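Long-range contacts in MccB protein (Escherichia coli, PDB 6OM4), which takes part in microcin C7 biosynthesis, using ATP to join adenylate to the precursor peptide through a phosphoramidate link, and is related to ubiquitin-activating E1 enzymes: residues A[232-237]-A[246-251]; A[2-7]-A[46-51]; A[148-153]-A[164-169]. All coordinates share one frame; numbering follows the deposited sequence.

Interaction 1 of 3, residues A[232-237]-A[246-251]; sequences QPYINA and FGPLYV
Tyr234 and Tyr250 face each other across two antiparallel strands and trade both of their backbone bonds. Tyr234 N donates to Tyr250 O at 3.1 Å. Tyr250 N returns a bond to Tyr234 O at 2.8 Å. Further along, Asn236 N reaches Pro248 O at 3.3 Å, and Gly247 N reaches Asn236 O at 2.9 Å.

The register slips by one residue between Ile235 and Ala237, which is a beta bulge. It lies at Gly247 and Pro248, which are joined by a cis peptide bond. The two strands form the hairpin 234-240 and 243-250 in the eight-stranded mixed sheet of the ThiF-type, Rossmann-like domain. Strand 208-211 and strand 321-326 flank the hairpin.

Among the aromatic contacts, Tyr250 CB sits over one face of the Tyr234 ring in a CH-pi contact, 3.8 Å from the centroid. The two ring planes are 36° apart, so the rings meet obliquely. Tyr234 has its CG between the backbone N and the carbonyl carbon (chi1 75°), which turns the ring to meet Tyr250. Its hydroxyl is bonded to Asn224. Tyr250 also lies beside the zinc ligand Cys257.

Apolar pairs occupy the other side of the sheet. Ile235 CD1 meets Leu249 CB at 4.2 Å, and Ala237 CB meets Phe246 CB at 4.1 Å. Helix 292-311 packs against Ala237 and Phe246.

Water also lies between the strands. One molecule is within hydrogen-bonding distance of Gly247 O and Asn236 OD1, while Asn236 ND2 bonds Val211 O. Asn236 OD1 also bonds a polar side chain of the bound peptide.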
# COMPACT_ATOMS: atom_id res chain seq x y z
N GLN A 232 -14.17 -9.68 -7.02
CA GLN A 232 -12.81 -9.86 -6.47
C GLN A 232 -12.08 -8.52 -6.43
O GLN A 232 -11.80 -7.93 -7.47
CB GLN A 232 -12.06 -10.85 -7.33
CG GLN A 232 -10.59 -11.01 -6.96
CD GLN A 232 -10.40 -11.44 -5.54
OE1 GLN A 232 -9.91 -10.68 -4.70
NE2 GLN A 232 -10.80 -12.67 -5.26
N PRO A 233 -11.76 -7.97 -5.26
CA PRO A 233 -10.93 -6.76 -5.21
C PRO A 233 -9.53 -7.01 -5.79
O PRO A 233 -8.97 -8.07 -5.62
CB PRO A 233 -10.90 -6.35 -3.72
CG PRO A 233 -12.01 -7.18 -3.06
CD PRO A 233 -12.21 -8.42 -3.92
N TYR A 234 -8.95 -5.98 -6.42
CA TYR A 234 -7.56 -6.07 -6.87
C TYR A 234 -6.90 -4.69 -6.81
O TYR A 234 -7.57 -3.67 -6.78
CB TYR A 234 -7.46 -6.67 -8.28
CG TYR A 234 -7.86 -5.75 -9.39
CD1 TYR A 234 -6.95 -4.84 -9.92
CD2 TYR A 234 -9.13 -5.77 -9.96
CE1 TYR A 234 -7.28 -3.99 -10.96
CE2 TYR A 234 -9.48 -4.91 -10.99
CZ TYR A 234 -8.56 -4.01 -11.50
OH TYR A 234 -8.80 -3.08 -12.49
N ILE A 235 -5.57 -4.69 -6.83
CA ILE A 235 -4.82 -3.50 -7.02
C ILE A 235 -3.73 -3.76 -8.07
O ILE A 235 -3.13 -4.82 -8.06
CB ILE A 235 -4.25 -2.99 -5.69
CG1 ILE A 235 -3.58 -1.63 -5.92
CG2 ILE A 235 -3.35 -4.03 -5.01
CD1 ILE A 235 -3.15 -0.92 -4.66
N ASN A 236 -3.57 -2.82 -9.00
CA ASN A 236 -2.50 -2.92 -10.01
C ASN A 236 -1.33 -2.05 -9.55
O ASN A 236 -1.55 -1.03 -8.94
CB ASN A 236 -3.06 -2.55 -11.38
CG ASN A 236 -2.16 -2.80 -12.56
OD1 ASN A 236 -2.19 -2.01 -13.50
ND2 ASN A 236 -1.44 -3.93 -12.59
N ALA A 237 -0.08 -2.43 -9.88
CA ALA A 237 1.03 -1.51 -9.69
C ALA A 237 2.12 -1.87 -10.69
O ALA A 237 2.16 -2.99 -11.19
CB ALA A 237 1.59 -1.61 -8.28
N PHE A 246 0.80 3.22 -9.21
CA PHE A 246 0.05 2.26 -8.40
C PHE A 246 -1.40 2.70 -8.44
O PHE A 246 -1.68 3.87 -8.63
CB PHE A 246 0.54 2.13 -6.95
CG PHE A 246 0.30 3.30 -6.03
CD1 PHE A 246 0.98 4.50 -6.20
CD2 PHE A 246 -0.60 3.22 -4.98
CE1 PHE A 246 0.79 5.56 -5.33
CE2 PHE A 246 -0.83 4.30 -4.14
CZ PHE A 246 -0.13 5.48 -4.31
N GLY A 247 -2.26 1.72 -8.26
CA GLY A 247 -3.66 1.89 -8.51
C GLY A 247 -4.05 1.54 -9.94
O GLY A 247 -3.22 1.33 -10.85
N PRO A 248 -5.35 1.37 -10.20
CA PRO A 248 -6.39 1.55 -9.19
C PRO A 248 -6.50 0.38 -8.21
O PRO A 248 -6.04 -0.73 -8.48
CB PRO A 248 -7.62 1.64 -10.09
CG PRO A 248 -7.32 0.63 -11.17
CD PRO A 248 -5.87 0.86 -11.48
N LEU A 249 -7.10 0.68 -7.05
CA LEU A 249 -7.55 -0.33 -6.11
C LEU A 249 -9.06 -0.50 -6.37
O LEU A 249 -9.82 0.41 -6.08
CB LEU A 249 -7.23 0.12 -4.68
CG LEU A 249 -7.87 -0.61 -3.50
CD1 LEU A 249 -8.12 -2.07 -3.73
CD2 LEU A 249 -7.07 -0.41 -2.22
N TYR A 250 -9.40 -1.60 -7.04
CA TYR A 250 -10.77 -1.90 -7.45
C TYR A 250 -11.46 -2.62 -6.30
O TYR A 250 -11.01 -3.69 -5.87
CB TYR A 250 -10.80 -2.81 -8.69
CG TYR A 250 -12.18 -3.35 -8.96
CD1 TYR A 250 -13.20 -2.47 -9.28
CD2 TYR A 250 -12.50 -4.68 -8.76
CE1 TYR A 250 -14.50 -2.91 -9.45
CE2 TYR A 250 -13.79 -5.15 -8.99
CZ TYR A 250 -14.80 -4.25 -9.30
OH TYR A 250 -16.09 -4.69 -9.49
N VAL A 251 -12.59 -2.04 -5.85
CA VAL A 251 -13.42 -2.67 -4.82
C VAL A 251 -14.82 -2.84 -5.39
O VAL A 251 -15.44 -1.83 -5.71
CB VAL A 251 -13.44 -1.83 -3.53
CG1 VAL A 251 -14.20 -2.59 -2.45
CG2 VAL A 251 -12.04 -1.50 -3.07
O HOH W 1 -2.75 0.70 -13.35

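Interaction 2 of 3, residues A[2-7]-A[46-51]; sequences DYILGR and ITPSSY
Ile46 meets Leu5 through the ends of their side chains, where segment 46-51 comes up to the N-terminal strand. Strand 2-5 and the short, weakly bonded strand 49-50 are antiparallel neighbours in a small three-stranded sheet. Strand 2-5 is its middle strand, with strand 78-80 on the other side.

Ile46 CD1 lies 3.5 Å from Leu5 CD2. The two side chains run side by side and point the same way. Leu5 has its CG anti to the backbone N (chi1 -169°), which carries its CD2 branch to this meeting. A water donates to both Ile46 O and Leu5 O, bridging the backbones where no direct bond joins them. Ile4 CG1 also packs on Ile46 O, at 3.6 Å.

Pro48 follows. Its CD touches Ile4 CD1 at 4.2 Å, and its CB touches Asp2 CB. Pro48 CA also makes a CA-H...O contact with Tyr3 O.

Ser49 supplies the direct pairing. Ser49 N donates to Tyr3 O at 2.9 Å. Tyr3 N donates to Ser49 O at 2.8 Å, nearly straight at 173°. The Tyr3 ring itself makes an edge-to-face pair with Phe69 of helix 62-74.

Ser50 is the N-cap of helix 51-58, and its OG bonds Ala53 N. A water accepts from Ser50 N at 2.8 Å and donates to Asp2 OD1 at 3.2 Å.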
# COMPACT_ATOMS: atom_id res chain seq x y z
N ASP A 2 -8.29 5.85 31.07
CA ASP A 2 -6.86 6.15 31.10
C ASP A 2 -6.38 6.39 29.67
O ASP A 2 -6.75 5.65 28.73
CB ASP A 2 -6.02 5.01 31.70
CG ASP A 2 -6.11 4.87 33.22
OD1 ASP A 2 -6.58 5.81 33.87
OD2 ASP A 2 -5.73 3.81 33.71
N TYR A 3 -5.54 7.43 29.53
CA TYR A 3 -4.89 7.81 28.30
C TYR A 3 -3.37 7.71 28.48
O TYR A 3 -2.86 7.84 29.62
CB TYR A 3 -5.27 9.24 27.92
CG TYR A 3 -6.69 9.34 27.44
CD1 TYR A 3 -7.01 9.02 26.13
CD2 TYR A 3 -7.69 9.71 28.31
CE1 TYR A 3 -8.32 9.14 25.68
CE2 TYR A 3 -9.00 9.81 27.87
CZ TYR A 3 -9.31 9.50 26.57
OH TYR A 3 -10.59 9.62 26.12
N ILE A 4 -2.66 7.55 27.36
CA ILE A 4 -1.21 7.49 27.35
C ILE A 4 -0.68 8.27 26.13
O ILE A 4 -1.33 8.31 25.08
CB ILE A 4 -0.70 6.03 27.35
CG1 ILE A 4 0.80 5.96 27.60
CG2 ILE A 4 -1.10 5.24 26.12
CD1 ILE A 4 1.26 4.58 28.06
N LEU A 5 0.48 8.90 26.32
CA LEU A 5 1.17 9.59 25.23
C LEU A 5 1.80 8.54 24.31
O LEU A 5 2.51 7.66 24.76
CB LEU A 5 2.24 10.54 25.78
CG LEU A 5 2.85 11.52 24.76
CD1 LEU A 5 1.86 12.57 24.33
CD2 LEU A 5 4.05 12.22 25.34
N GLY A 6 1.46 8.61 23.01
CA GLY A 6 2.09 7.73 22.04
C GLY A 6 3.60 7.94 21.98
O GLY A 6 4.10 9.06 22.18
N ARG A 7 4.35 6.86 21.69
CA ARG A 7 5.80 6.92 21.67
C ARG A 7 6.26 7.70 20.42
O ARG A 7 7.41 8.11 20.34
CB ARG A 7 6.42 5.52 21.70
CG ARG A 7 6.11 4.72 22.95
CD ARG A 7 6.90 5.13 24.17
NE ARG A 7 8.36 5.09 24.00
CZ ARG A 7 9.16 4.09 24.36
NH1 ARG A 7 8.68 3.04 25.00
NH2 ARG A 7 10.44 4.14 24.01
N ILE A 46 2.63 10.42 30.24
CA ILE A 46 3.72 9.49 29.95
C ILE A 46 3.33 8.09 30.45
O ILE A 46 3.54 7.04 29.74
CB ILE A 46 5.05 9.99 30.54
CG1 ILE A 46 5.53 11.29 29.90
CG2 ILE A 46 6.12 8.91 30.39
CD1 ILE A 46 5.49 11.30 28.43
N THR A 47 2.75 8.05 31.67
CA THR A 47 2.20 6.85 32.27
C THR A 47 0.70 6.95 32.13
O THR A 47 0.17 8.06 32.06
CB THR A 47 2.60 6.66 33.76
OG1 THR A 47 1.97 7.63 34.60
CG2 THR A 47 4.09 6.75 33.97
N PRO A 48 -0.03 5.81 32.08
CA PRO A 48 -1.48 5.83 31.86
C PRO A 48 -2.16 6.67 32.95
O PRO A 48 -1.94 6.44 34.12
CB PRO A 48 -1.91 4.36 32.02
CG PRO A 48 -0.64 3.58 31.70
CD PRO A 48 0.49 4.44 32.21
N SER A 49 -2.98 7.62 32.54
CA SER A 49 -3.59 8.52 33.47
C SER A 49 -4.97 8.95 32.97
O SER A 49 -5.18 9.11 31.75
CB SER A 49 -2.70 9.70 33.66
OG SER A 49 -3.37 10.68 34.44
N SER A 50 -5.91 9.16 33.91
CA SER A 50 -7.20 9.78 33.57
C SER A 50 -7.01 11.29 33.34
O SER A 50 -6.05 11.88 33.74
CB SER A 50 -8.26 9.55 34.63
OG SER A 50 -7.82 10.05 35.89
N TYR A 51 -7.97 11.89 32.68
CA TYR A 51 -8.09 13.34 32.57
C TYR A 51 -8.01 14.00 33.94
O TYR A 51 -7.25 14.92 34.13
CB TYR A 51 -9.44 13.67 31.96
CG TYR A 51 -9.70 15.12 31.68
CD1 TYR A 51 -9.37 15.66 30.44
CD2 TYR A 51 -10.36 15.92 32.59
CE1 TYR A 51 -9.66 16.98 30.14
CE2 TYR A 51 -10.67 17.24 32.29
CZ TYR A 51 -10.30 17.78 31.07
OH TYR A 51 -10.57 19.08 30.76
O HOH W 2 -5.83 7.76 36.30
O HOH W 3 4.04 7.07 27.00

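Interaction 3 of 3, residues A[148-153]-A[164-169]; sequences DQIENT and DDVGKN. With MG (magnesium ion), chain F; ND7 (5'-O-[(S)-amino(hydroxy)phosphoryl]adenosine), chain M.
Ile150 is tied to segment 164-169 by two backbone bonds. Ile150 N donates to Lys168 O at 2.8 Å, and Gly167 N donates to Ile150 O at 2.8 Å. Residues Asp165 to Lys168 form a type II beta turn, closed by Lys168 N on Asp165 O. Both segments belong to the connection between strand 141-146 and helix 170-181 of the Rossmann-like domain.

One side-chain bond joins the segments. Gln149 NE2 donates to Asn169 OD1 at 2.9 Å, almost straight at 169°. The oxygen lies in the Gln149 amide plane, but the donor sits above the Asn169 carbonyl plane. The two amides are turned 53° from each other. The bend of Gln149 at chi2 (66°) folds its amide back beside Asn169.

The apolar part centres on the Ile150 side chain. Its CD1 rests on Asp165 CB at 3.8 Å, and its CG2 approaches Val166 CG2. Val173 of helix 170-181 also touches Ile150.

Asp148 OD2 binds a magnesium ion at 2.1 Å. Four waters and one atom from elsewhere in the structure complete the six ligands. One water donates to Asp148 OD1 and weakly to Glu151 OE2, another to Gln149 O, and a third to Glu151 OE1. Asp148 also borders the pyrophosphate and the bound nucleotide. Glu151 therefore acts in the second shell, and its negative charge probably helps to orient the metal-bound waters.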
# COMPACT_ATOMS: atom_id res chain seq x y z
N ASP A 148 7.89 -18.20 -14.26
CA ASP A 148 9.21 -17.87 -14.75
C ASP A 148 10.35 -18.39 -13.86
O ASP A 148 10.21 -18.64 -12.67
CB ASP A 148 9.33 -16.36 -14.90
CG ASP A 148 10.42 -15.88 -15.83
OD1 ASP A 148 10.91 -16.68 -16.68
OD2 ASP A 148 10.77 -14.67 -15.73
N GLN A 149 11.52 -18.44 -14.48
CA GLN A 149 12.78 -18.75 -13.81
C GLN A 149 13.57 -17.46 -13.59
O GLN A 149 13.51 -16.52 -14.42
CB GLN A 149 13.62 -19.71 -14.67
CG GLN A 149 13.01 -21.10 -14.75
CD GLN A 149 11.69 -21.10 -15.46
OE1 GLN A 149 11.56 -20.55 -16.55
NE2 GLN A 149 10.68 -21.70 -14.85
N ILE A 150 14.41 -17.49 -12.55
CA ILE A 150 15.28 -16.35 -12.20
C ILE A 150 16.41 -16.21 -13.22
O ILE A 150 17.14 -17.16 -13.51
CB ILE A 150 15.79 -16.49 -10.77
CG1 ILE A 150 14.63 -16.57 -9.77
CG2 ILE A 150 16.76 -15.38 -10.43
CD1 ILE A 150 14.98 -17.16 -8.45
N GLU A 151 16.63 -14.97 -13.67
CA GLU A 151 17.76 -14.63 -14.54
C GLU A 151 18.65 -13.60 -13.87
O GLU A 151 18.22 -12.83 -13.01
CB GLU A 151 17.25 -14.10 -15.88
CG GLU A 151 16.57 -15.19 -16.70
CD GLU A 151 15.86 -14.73 -17.95
OE1 GLU A 151 15.90 -13.51 -18.30
OE2 GLU A 151 15.24 -15.60 -18.55
N ASN A 152 19.90 -13.53 -14.33
CA ASN A 152 20.83 -12.66 -13.68
C ASN A 152 20.35 -11.19 -13.75
O ASN A 152 20.60 -10.46 -12.82
CB ASN A 152 22.25 -12.82 -14.20
CG ASN A 152 22.45 -12.37 -15.63
OD1 ASN A 152 23.58 -12.02 -16.03
ND2 ASN A 152 21.41 -12.43 -16.44
N THR A 153 19.73 -10.78 -14.86
CA THR A 153 19.29 -9.36 -15.02
C THR A 153 18.20 -8.99 -14.01
O THR A 153 18.01 -7.81 -13.70
CB THR A 153 18.80 -9.03 -16.42
OG1 THR A 153 17.61 -9.74 -16.74
CG2 THR A 153 19.86 -9.32 -17.46
N ASP A 164 23.04 -17.13 -6.47
CA ASP A 164 22.93 -18.59 -6.32
C ASP A 164 21.56 -19.10 -6.75
O ASP A 164 21.39 -20.34 -6.90
CB ASP A 164 23.13 -19.08 -4.89
CG ASP A 164 24.44 -19.82 -4.72
OD1 ASP A 164 25.49 -19.18 -4.95
OD2 ASP A 164 24.39 -21.03 -4.44
N ASP A 165 20.62 -18.17 -6.95
CA ASP A 165 19.23 -18.54 -7.26
C ASP A 165 18.98 -18.55 -8.78
O ASP A 165 17.89 -18.97 -9.18
CB ASP A 165 18.26 -17.61 -6.54
CG ASP A 165 18.31 -17.69 -5.03
OD1 ASP A 165 18.35 -18.81 -4.50
OD2 ASP A 165 18.24 -16.63 -4.40
N VAL A 166 19.93 -18.08 -9.62
CA VAL A 166 19.70 -17.98 -11.02
C VAL A 166 19.37 -19.37 -11.57
O VAL A 166 20.08 -20.34 -11.25
CB VAL A 166 20.88 -17.30 -11.73
CG1 VAL A 166 20.78 -17.39 -13.25
CG2 VAL A 166 20.96 -15.86 -11.26
N GLY A 167 18.27 -19.46 -12.32
CA GLY A 167 17.80 -20.70 -12.93
C GLY A 167 16.68 -21.37 -12.14
O GLY A 167 15.93 -22.21 -12.68
N LYS A 168 16.51 -20.99 -10.86
CA LYS A 168 15.46 -21.57 -10.02
C LYS A 168 14.14 -20.86 -10.32
O LYS A 168 14.12 -19.82 -10.99
CB LYS A 168 15.78 -21.41 -8.53
CG LYS A 168 16.96 -22.23 -8.01
CD LYS A 168 17.14 -22.03 -6.52
CE LYS A 168 17.22 -23.34 -5.75
NZ LYS A 168 18.58 -23.91 -5.80
N ASN A 169 13.04 -21.44 -9.84
CA ASN A 169 11.72 -20.88 -10.10
C ASN A 169 11.52 -19.68 -9.16
O ASN A 169 11.93 -19.71 -7.99
CB ASN A 169 10.64 -21.95 -9.95
CG ASN A 169 10.44 -22.75 -11.22
OD1 ASN A 169 11.21 -22.65 -12.18
ND2 ASN A 169 9.39 -23.54 -11.26
MG MG F . 12.13 -13.43 -16.72
O1A ND7 M . 8.88 -8.11 -15.46
PA ND7 M . 8.56 -7.76 -14.04
O2A ND7 M . 9.71 -7.39 -13.12
N3A ND7 M . 7.49 -6.44 -14.17
O5' ND7 M . 7.77 -8.90 -13.28
C5' ND7 M . 6.58 -9.42 -13.95
C4' ND7 M . 6.37 -10.84 -13.37
C3' ND7 M . 7.46 -11.79 -13.99
O3' ND7 M . 8.10 -12.54 -13.03
C2' ND7 M . 6.60 -12.56 -15.08
O2' ND7 M . 7.07 -13.96 -15.20
C1' ND7 M . 5.35 -12.58 -14.60
O4' ND7 M . 5.19 -11.21 -13.74
N9 ND7 M . 4.28 -12.54 -15.55
C4 ND7 M . 3.21 -13.38 -15.59
C5 ND7 M . 2.42 -13.00 -16.62
N7 ND7 M . 3.00 -11.92 -17.21
C8 ND7 M . 4.10 -11.65 -16.55
N3 ND7 M . 2.88 -14.43 -14.81
C2 ND7 M . 1.77 -15.07 -15.05
N1 ND7 M . 0.99 -14.73 -16.08
C6 ND7 M . 1.27 -13.71 -16.85
N6 ND7 M . 0.40 -13.36 -17.96
O HOH W 4 12.46 -15.05 -17.94
O HOH W 5 13.53 -14.13 -15.40
O HOH W 6 13.49 -12.32 -17.81
O HOH W 7 10.51 -12.71 -18.01

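Along the chain the order is interaction 2, interaction 3, interaction 1, each closing before the next opens. None touches another. Interactions 2 and 3 lie on opposite sides of the chain's centre, with centres about 52 Å apart. Interaction 2 belongs to the small N-terminal sheet, away from the ligand and metal sites. The other two belong to the ThiF-type domain, with centres about 28 Å apart. Interaction 1 is part of the eight-stranded mixed sheet, while interaction 3 follows strand 141-146 of that same sheet. The shared sheet thus connects the magnesium and nucleotide site at interaction 3 with the buried hairpin near the zinc and the bound peptide.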